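Local coordinates for RNA N6-adenosine-methyltransferase METTL16 (Homo sapiens, PDB 6M1U), which methylates adenosine at N6 in RNA, including U6 small nuclear RNA, and whose vertebrate conserved region, the part modelled here, probably helps to bind the RNA, at residues L61-E67 and Y108-I114; I38-L42 and Y144-I149. One frame throughout, in Å; residues are numbered along the deposited sequence.

Interaction 1 of 2, residues L61-E67 and Y108-I114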
# COMPACT_ATOMS: atom_id res chain seq x y z
N LEU A 61 -3.21 -3.50 -6.26
CA LEU A 61 -4.03 -4.25 -5.33
C LEU A 61 -5.46 -3.73 -5.36
O LEU A 61 -5.67 -2.52 -5.31
CB LEU A 61 -3.53 -4.09 -3.91
CG LEU A 61 -2.17 -4.65 -3.71
CD1 LEU A 61 -1.82 -4.32 -2.27
CD2 LEU A 61 -2.32 -6.13 -3.97
N PHE A 62 -6.43 -4.63 -5.42
CA PHE A 62 -7.80 -4.28 -5.09
C PHE A 62 -8.08 -4.76 -3.67
O PHE A 62 -7.80 -5.93 -3.34
CB PHE A 62 -8.81 -4.91 -6.06
CG PHE A 62 -10.21 -4.40 -5.86
CD1 PHE A 62 -11.06 -5.00 -4.96
CD2 PHE A 62 -10.66 -3.29 -6.56
CE1 PHE A 62 -12.34 -4.51 -4.77
CE2 PHE A 62 -11.94 -2.80 -6.36
CZ PHE A 62 -12.77 -3.41 -5.48
N LEU A 63 -8.59 -3.87 -2.82
CA LEU A 63 -8.77 -4.25 -1.43
C LEU A 63 -10.16 -3.90 -0.94
O LEU A 63 -10.82 -2.98 -1.44
CB LEU A 63 -7.70 -3.62 -0.52
CG LEU A 63 -7.96 -2.17 -0.20
CD1 LEU A 63 -8.46 -2.03 1.22
CD2 LEU A 63 -6.70 -1.40 -0.41
N THR A 64 -10.61 -4.67 0.03
CA THR A 64 -11.94 -4.57 0.61
C THR A 64 -11.73 -4.51 2.12
O THR A 64 -11.32 -5.50 2.72
CB THR A 64 -12.79 -5.78 0.23
OG1 THR A 64 -13.03 -5.76 -1.18
CG2 THR A 64 -14.09 -5.76 0.93
N ALA A 65 -11.98 -3.34 2.71
CA ALA A 65 -11.94 -3.19 4.16
C ALA A 65 -13.36 -2.97 4.66
O ALA A 65 -14.27 -2.67 3.89
CB ALA A 65 -11.03 -2.04 4.58
N ILE A 66 -13.55 -3.16 5.97
CA ILE A 66 -14.86 -3.00 6.60
C ILE A 66 -14.79 -1.82 7.57
O ILE A 66 -13.76 -1.57 8.19
CB ILE A 66 -15.32 -4.29 7.31
CG1 ILE A 66 -16.80 -4.19 7.67
CG2 ILE A 66 -14.49 -4.56 8.53
CD1 ILE A 66 -17.61 -5.47 7.39
N GLU A 67 -15.88 -1.06 7.65
CA GLU A 67 -15.93 0.10 8.52
C GLU A 67 -17.14 -0.02 9.42
O GLU A 67 -18.14 -0.62 9.04
CB GLU A 67 -16.04 1.38 7.73
CG GLU A 67 -17.20 1.42 6.78
CD GLU A 67 -17.60 2.85 6.42
OE1 GLU A 67 -18.05 3.59 7.35
OE2 GLU A 67 -17.43 3.23 5.23
N TYR A 108 -19.98 -1.70 7.67
CA TYR A 108 -20.10 -1.36 6.25
C TYR A 108 -18.80 -1.63 5.50
O TYR A 108 -17.70 -1.55 6.06
CB TYR A 108 -20.53 0.11 6.02
CG TYR A 108 -21.84 0.45 6.63
CD1 TYR A 108 -23.02 0.08 6.02
CD2 TYR A 108 -21.91 1.14 7.84
CE1 TYR A 108 -24.23 0.40 6.59
CE2 TYR A 108 -23.12 1.45 8.42
CZ TYR A 108 -24.28 1.07 7.79
OH TYR A 108 -25.51 1.38 8.36
N LEU A 109 -18.91 -1.99 4.22
CA LEU A 109 -17.70 -2.39 3.46
C LEU A 109 -17.26 -1.30 2.48
O LEU A 109 -18.12 -0.78 1.75
CB LEU A 109 -18.03 -3.68 2.71
CG LEU A 109 -16.84 -4.52 2.28
CD1 LEU A 109 -16.47 -5.52 3.37
CD2 LEU A 109 -17.13 -5.24 0.98
N PHE A 110 -15.96 -0.97 2.48
CA PHE A 110 -15.45 -0.03 1.49
C PHE A 110 -14.34 -0.67 0.67
O PHE A 110 -13.74 -1.67 1.06
CB PHE A 110 -15.02 1.33 2.11
CG PHE A 110 -13.71 1.32 2.82
CD1 PHE A 110 -12.54 1.63 2.16
CD2 PHE A 110 -13.64 1.07 4.18
CE1 PHE A 110 -11.33 1.65 2.82
CE2 PHE A 110 -12.43 1.10 4.85
CZ PHE A 110 -11.27 1.38 4.17
N LYS A 111 -14.11 -0.07 -0.51
CA LYS A 111 -13.36 -0.69 -1.59
C LYS A 111 -12.39 0.30 -2.22
O LYS A 111 -12.78 1.43 -2.54
CB LYS A 111 -14.32 -1.20 -2.67
CG LYS A 111 -15.34 -2.15 -2.14
CD LYS A 111 -16.04 -2.83 -3.28
CE LYS A 111 -17.00 -3.91 -2.78
NZ LYS A 111 -17.95 -4.22 -3.86
N CYS A 112 -11.14 -0.13 -2.43
CA CYS A 112 -10.05 0.72 -2.89
C CYS A 112 -9.13 -0.02 -3.84
O CYS A 112 -8.85 -1.21 -3.65
CB CYS A 112 -9.13 1.22 -1.77
SG CYS A 112 -9.95 2.20 -0.57
N LEU A 113 -8.60 0.73 -4.80
CA LEU A 113 -7.54 0.27 -5.68
C LEU A 113 -6.23 0.96 -5.30
O LEU A 113 -6.10 2.19 -5.45
CB LEU A 113 -7.89 0.56 -7.13
CG LEU A 113 -6.92 -0.06 -8.10
CD1 LEU A 113 -7.06 -1.60 -8.02
CD2 LEU A 113 -7.24 0.50 -9.49
N ILE A 114 -5.25 0.18 -4.82
CA ILE A 114 -3.89 0.68 -4.65
C ILE A 114 -3.10 0.36 -5.91
O ILE A 114 -3.01 -0.81 -6.31
CB ILE A 114 -3.20 0.08 -3.41
CG1 ILE A 114 -4.10 0.13 -2.17
CG2 ILE A 114 -1.93 0.85 -3.12
CD1 ILE A 114 -3.40 -0.28 -0.88
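Phe110 lays its ring beside Ala65 on the adjoining strand, in one of four hydrogen-bonded pairs that join 61-67 and 108-114 as antiparallel neighbours. With chi1 at 77°, CG stands between the backbone N and the carbonyl carbon, which swings the ring across to the partner strand, where CE2 lies 3.4 Å from Ala65 CB in an oblique approach. The edge of the same ring faces Glu67 CB, 4.3 Å from CD2, and Cys112 SG, from its own strand, lies at the ring edge in the ring plane. Backbone bonds hold this pair in both directions, Phe110 N reaching Ala65 O at 2.8 Å and Ala65 N reaching Phe110 O at 2.9 Å.

Glu67 and Tyr108 form the last pair, their side chains meeting near the backbone: Glu67 CG lies 3.7 Å from Tyr108 CB. Beyond this point they part, for the Tyr108 ring leads away from the other strand, and its plane stands 82° from that of the Glu67 carboxylate. Glu67 OE2 has a weak hydrogen bond to Gln133 N.

On the face that carries Phe62 and Lys111, the Phe62 ring leans over the backbone, with Cys112 O over one of its sides, toward the rim, while CZ of that ring approaches Lys111 CB obliquely at 3.9 Å. The extended Lys111 carries its ammonium group on to a salt bridge with Glu131.

The pair forms part of a five-stranded antiparallel sheet, with strand 48-52 bonded to Phe62 and Thr64 and strand 122-131 bonded to Lys111 and Leu113. Trp129 of the latter meets the Phe110 ring in a nearly parallel plane. Helix 136-153 packs on Leu63, Glu67, Phe110 and Cys112, while helix 30-44 touches Leu61 and Ile114.

Interaction 2 of 2, residues I38-L42 and Y144-I149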
# COMPACT_ATOMS: atom_id res chain seq x y z
N ILE A 38 3.16 -3.75 1.17
CA ILE A 38 1.77 -3.34 1.42
C ILE A 38 0.88 -4.58 1.61
O ILE A 38 0.01 -4.60 2.48
CB ILE A 38 1.26 -2.43 0.29
CG1 ILE A 38 2.06 -1.14 0.24
CG2 ILE A 38 -0.16 -2.05 0.56
CD1 ILE A 38 1.84 -0.34 -1.02
N GLU A 39 1.13 -5.64 0.83
CA GLU A 39 0.34 -6.86 0.99
C GLU A 39 0.54 -7.46 2.37
O GLU A 39 -0.42 -7.92 3.00
CB GLU A 39 0.72 -7.87 -0.09
CG GLU A 39 0.20 -7.52 -1.47
CD GLU A 39 0.77 -8.39 -2.58
OE1 GLU A 39 1.79 -9.09 -2.39
OE2 GLU A 39 0.17 -8.38 -3.68
N LYS A 40 1.77 -7.41 2.89
CA LYS A 40 2.02 -7.86 4.25
C LYS A 40 1.26 -6.99 5.26
O LYS A 40 0.62 -7.51 6.18
CB LYS A 40 3.53 -7.82 4.54
CG LYS A 40 4.02 -8.90 5.49
CD LYS A 40 3.87 -8.48 6.94
CE LYS A 40 3.78 -9.72 7.83
NZ LYS A 40 4.08 -9.39 9.27
N ILE A 41 1.28 -5.68 5.07
CA ILE A 41 0.64 -4.77 6.01
C ILE A 41 -0.86 -4.99 6.04
O ILE A 41 -1.50 -4.93 7.10
CB ILE A 41 0.99 -3.32 5.64
CG1 ILE A 41 2.47 -3.06 5.92
CG2 ILE A 41 0.02 -2.34 6.33
CD1 ILE A 41 3.00 -1.90 5.20
N LEU A 42 -1.46 -5.22 4.86
CA LEU A 42 -2.91 -5.36 4.79
C LEU A 42 -3.34 -6.68 5.39
O LEU A 42 -4.26 -6.70 6.22
CB LEU A 42 -3.40 -5.23 3.34
CG LEU A 42 -3.16 -3.85 2.73
CD1 LEU A 42 -3.54 -3.77 1.26
CD2 LEU A 42 -3.89 -2.80 3.52
N TYR A 144 -2.20 5.14 7.50
CA TYR A 144 -1.71 4.02 8.29
C TYR A 144 -0.66 3.23 7.53
O TYR A 144 0.43 2.98 8.05
CB TYR A 144 -2.85 3.11 8.74
CG TYR A 144 -2.34 1.85 9.39
CD1 TYR A 144 -1.83 1.87 10.68
CD2 TYR A 144 -2.34 0.64 8.70
CE1 TYR A 144 -1.35 0.72 11.29
CE2 TYR A 144 -1.85 -0.52 9.29
CZ TYR A 144 -1.36 -0.48 10.58
OH TYR A 144 -0.87 -1.64 11.17
N ILE A 145 -0.98 2.86 6.28
CA ILE A 145 -0.06 2.03 5.49
C ILE A 145 1.29 2.72 5.34
O ILE A 145 2.34 2.15 5.68
CB ILE A 145 -0.67 1.72 4.12
CG1 ILE A 145 -1.86 0.74 4.27
CG2 ILE A 145 0.42 1.20 3.15
CD1 ILE A 145 -2.85 0.73 3.10
N ARG A 146 1.29 3.94 4.81
CA ARG A 146 2.52 4.71 4.67
C ARG A 146 3.25 4.82 6.00
O ARG A 146 4.48 4.77 6.04
CB ARG A 146 2.18 6.09 4.11
CG ARG A 146 3.36 7.00 3.89
CD ARG A 146 2.89 8.30 3.27
NE ARG A 146 3.98 9.22 3.00
CZ ARG A 146 3.84 10.34 2.29
NH1 ARG A 146 2.65 10.63 1.77
NH2 ARG A 146 4.88 11.15 2.08
N ASN A 147 2.51 4.94 7.11
CA ASN A 147 3.16 4.94 8.41
C ASN A 147 3.79 3.59 8.69
O ASN A 147 4.95 3.50 9.10
CB ASN A 147 2.16 5.32 9.51
CG ASN A 147 2.00 6.85 9.66
OD1 ASN A 147 2.49 7.64 8.83
ND2 ASN A 147 1.31 7.27 10.73
N GLN A 148 3.06 2.51 8.39
CA GLN A 148 3.61 1.18 8.60
C GLN A 148 4.87 0.97 7.78
O GLN A 148 5.83 0.35 8.26
CB GLN A 148 2.56 0.12 8.28
CG GLN A 148 2.69 -1.13 9.14
CD GLN A 148 2.60 -0.83 10.63
OE1 GLN A 148 1.56 -0.41 11.12
NE2 GLN A 148 3.69 -1.04 11.34
N ILE A 149 4.91 1.50 6.54
CA ILE A 149 6.10 1.34 5.70
C ILE A 149 7.31 1.90 6.40
O ILE A 149 8.37 1.27 6.45
CB ILE A 149 5.92 2.01 4.33
CG1 ILE A 149 5.16 1.10 3.36
CG2 ILE A 149 7.29 2.40 3.76
CD1 ILE A 149 5.03 1.70 1.96
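Helix segments 38-42 and 144-149 cross at 114° with their axes 10.2 Å apart, and the CA atoms of Ile41 and Ile145 come within 6.9 Å of each other. Ile41 acts as a knob in a hole formed by Tyr144, Ile145, Gln148 and Ile149. Its two branches divide the work: CG2, anti to the backbone N, meets Tyr144 CE2 at 3.9 Å, whereas CG1 leads to CD1, which rests 3.7 Å from Gln148 CB. Gln148 offers its aliphatic base to this isoleucine, and a bend at chi2 (58°) helps to turn the amide away from the other helix.

Next to the knob, Ile145 packs with both branches on the facing helix. Its CD1 approaches Leu42 CD2 at 3.7 Å, while its CG2 touches Ile38 CG1 at 4.1 Å, the two isoleucine side chains crossing at about a right angle. The buried middle of the contact is thus largely aliphatic, with the Tyr144 ring and the Gln148 methylenes at its margin.

Strand 108-119 packs against the crossing through Ile114, which touches Ile38, Leu42 and Ile145. Leu61 of strand 58-67 packs against Ile38 and Leu42, and Ile149 reaches Phe6 and Val8 of strand 4-8.

Overall arrangement
Interaction 1 joins two inner strands of the sheet, and interaction 2 crosses helices 30-44 and 136-153 on one side of it; their centres lie 14 Å apart. The two meet directly where the start of 61-67 and the end of 108-114 pack against helix 30-44. Along the chain the strand pair is nested between the helix segments, so the four segments run helix, strand, strand, helix, and residues 74-106 between the strands are not modelled. A helix, four antiparallel strands and a closing helix give a topology consistent with a KA-1-like domain. The crossed helices and the sheet share one hydrophobic core, so that segments about 100 residues apart in sequence are brought into one compact unit.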